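Local coordinates for protein putative methylthioribose-1-phosphate isomerase (Archaeoglobus fulgidus, PDB 1T5O) that probably interconverts methylthioribose-1-phosphate and methylthioribulose-1-phosphate, an isomerisation that belongs to methionine biosynthesis, at residues I6-G11 and G57-A62. Sequence-based numbering, arbitrary orientation.
Sequences IFWDDG and GIALAA
Trp8 reaches the C-terminal part of helix 47-61 with the far rim of its six-membered ring, touching Ala59 and Leu60. CH2 lies 4.2 Å from Leu60 CA, which sits at the ring edge near the indole plane, so the rim abuts the helix backbone itself. The methyl of Ala59 approaches obliquely, its CB 4.2 Å from Trp8 CZ3. Leu60 joins from beside it, its CB 4.5 Å from the same CZ3, and no hydrogen bond crosses between the two segments. With chi1 of Trp8 at -167°, CG stands anti to N and the indole extends from the strand toward the helix. This is an example of a beta-hairpin packed against a helix: strands 6-8 and 12-15 begin a three-stranded antiparallel sheet in the N-terminal region, Leu12 also meets Leu60, and Tyr56 of helix 47-61 touches both Ile6 and Trp8. Helix 111-141 adds Leu119, which meets Trp8 and Ala59 alike. One indole face is approached by the tight turn after the strand, where Gly11 N lies 3.3 Å above the ring plane, displaced toward the rim. That turn is closed by a backbone hydrogen bond from Asp9 N to Gly11 O (3.0 Å).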
loop_
_atom_site.group_PDB
_atom_site.type_symbol
_atom_site.label_atom_id
_atom_site.label_comp_id
_atom_site.label_asym_id
_atom_site.label_seq_id
_atom_site.Cartn_x
_atom_site.Cartn_y
_atom_site.Cartn_z
ATOM N N ILE A 6 -12.284 6.757 25.059
ATOM C CA ILE A 6 -12.425 8.080 25.657
ATOM C C ILE A 6 -13.513 7.921 26.719
ATOM O O ILE A 6 -14.558 7.300 26.464
ATOM C CB ILE A 6 -12.826 9.145 24.600
ATOM C CG1 ILE A 6 -13.044 10.496 25.280
ATOM C CG2 ILE A 6 -14.105 8.729 23.861
ATOM C CD1 ILE A 6 -13.318 11.609 24.290
ATOM N N PHE A 7 -13.256 8.445 27.920
ATOM C CA PHE A 7 -14.213 8.316 29.012
ATOM C C PHE A 7 -14.025 9.363 30.123
ATOM O O PHE A 7 -13.110 10.185 30.085
ATOM C CB PHE A 7 -14.097 6.909 29.611
ATOM C CG PHE A 7 -12.686 6.538 29.989
ATOM C CD1 PHE A 7 -11.761 6.175 29.009
ATOM C CD2 PHE A 7 -12.270 6.589 31.314
ATOM C CE1 PHE A 7 -10.447 5.870 29.339
ATOM C CE2 PHE A 7 -10.958 6.287 31.658
ATOM C CZ PHE A 7 -10.044 5.925 30.669
ATOM N N TRP A 8 -14.908 9.329 31.112
ATOM C CA TRP A 8 -14.816 10.259 32.230
ATOM C C TRP A 8 -14.501 9.485 33.500
ATOM O O TRP A 8 -15.191 8.531 33.852
ATOM C CB TRP A 8 -16.120 11.026 32.415
ATOM C CG TRP A 8 -15.962 12.202 33.336
ATOM C CD1 TRP A 8 -16.032 12.205 34.711
ATOM C CD2 TRP A 8 -15.667 13.548 32.945
ATOM N NE1 TRP A 8 -15.800 13.478 35.191
ATOM C CE2 TRP A 8 -15.575 14.321 34.128
ATOM C CE3 TRP A 8 -15.471 14.179 31.704
ATOM C CZ2 TRP A 8 -15.298 15.693 34.107
ATOM C CZ3 TRP A 8 -15.194 15.544 31.684
ATOM C CH2 TRP A 8 -15.110 16.286 32.884
ATOM N N ASP A 9 -13.438 9.894 34.165
ATOM C CA ASP A 9 -12.987 9.261 35.396
ATOM C C ASP A 9 -12.231 10.379 36.082
ATOM O O ASP A 9 -11.009 10.495 35.942
ATOM C CB ASP A 9 -12.034 8.118 35.081
ATOM C CG ASP A 9 -12.486 6.808 35.670
ATOM O OD1 ASP A 9 -13.636 6.391 35.384
ATOM O OD2 ASP A 9 -11.687 6.188 36.411
ATOM N N ASP A 10 -12.972 11.207 36.808
ATOM C CA ASP A 10 -12.396 12.364 37.486
ATOM C C ASP A 10 -11.730 13.208 36.412
ATOM O O ASP A 10 -10.580 13.621 36.545
ATOM C CB ASP A 10 -11.367 11.942 38.538
ATOM C CG ASP A 10 -11.966 11.064 39.622
ATOM O OD1 ASP A 10 -13.174 11.207 39.919
ATOM O OD2 ASP A 10 -11.217 10.234 40.187
ATOM N N GLY A 11 -12.465 13.445 35.329
ATOM C CA GLY A 11 -11.928 14.230 34.242
ATOM C C GLY A 11 -11.930 13.443 32.952
ATOM O O GLY A 11 -12.055 12.214 32.966
ATOM N N GLY A 57 -16.424 17.462 25.922
ATOM C CA GLY A 57 -15.788 18.762 25.805
ATOM C C GLY A 57 -16.576 19.808 26.572
ATOM O O GLY A 57 -15.997 20.614 27.299
ATOM N N ILE A 58 -17.901 19.784 26.404
ATOM C CA ILE A 58 -18.813 20.714 27.072
ATOM C C ILE A 58 -18.810 20.467 28.583
ATOM O O ILE A 58 -18.845 21.415 29.366
ATOM C CB ILE A 58 -20.268 20.560 26.515
ATOM C CG1 ILE A 58 -20.292 20.865 25.009
ATOM C CG2 ILE A 58 -21.248 21.438 27.299
ATOM C CD1 ILE A 58 -19.679 22.221 24.595
ATOM N N ALA A 59 -18.778 19.197 28.998
ATOM C CA ALA A 59 -18.744 18.876 30.424
ATOM C C ALA A 59 -17.420 19.402 30.973
ATOM O O ALA A 59 -17.338 19.923 32.091
ATOM C CB ALA A 59 -18.840 17.377 30.638
ATOM N N LEU A 60 -16.379 19.271 30.165
ATOM C CA LEU A 60 -15.062 19.745 30.545
ATOM C C LEU A 60 -15.074 21.272 30.648
ATOM O O LEU A 60 -14.684 21.840 31.660
ATOM C CB LEU A 60 -14.020 19.295 29.510
ATOM C CG LEU A 60 -12.566 19.750 29.709
ATOM C CD1 LEU A 60 -12.090 19.403 31.126
ATOM C CD2 LEU A 60 -11.680 19.082 28.671
ATOM N N ALA A 61 -15.520 21.937 29.598
ATOM C CA ALA A 61 -15.556 23.395 29.594
ATOM C C ALA A 61 -16.314 23.973 30.792
ATOM O O ALA A 61 -15.980 25.060 31.281
ATOM C CB ALA A 61 -16.179 23.888 28.308
ATOM N N ALA A 62 -17.334 23.254 31.257
ATOM C CA ALA A 62 -18.144 23.707 32.384
ATOM C C ALA A 62 -17.499 23.422 33.731
ATOM O O ALA A 62 -17.985 23.886 34.763
ATOM C CB ALA A 62 -19.531 23.057 32.333
#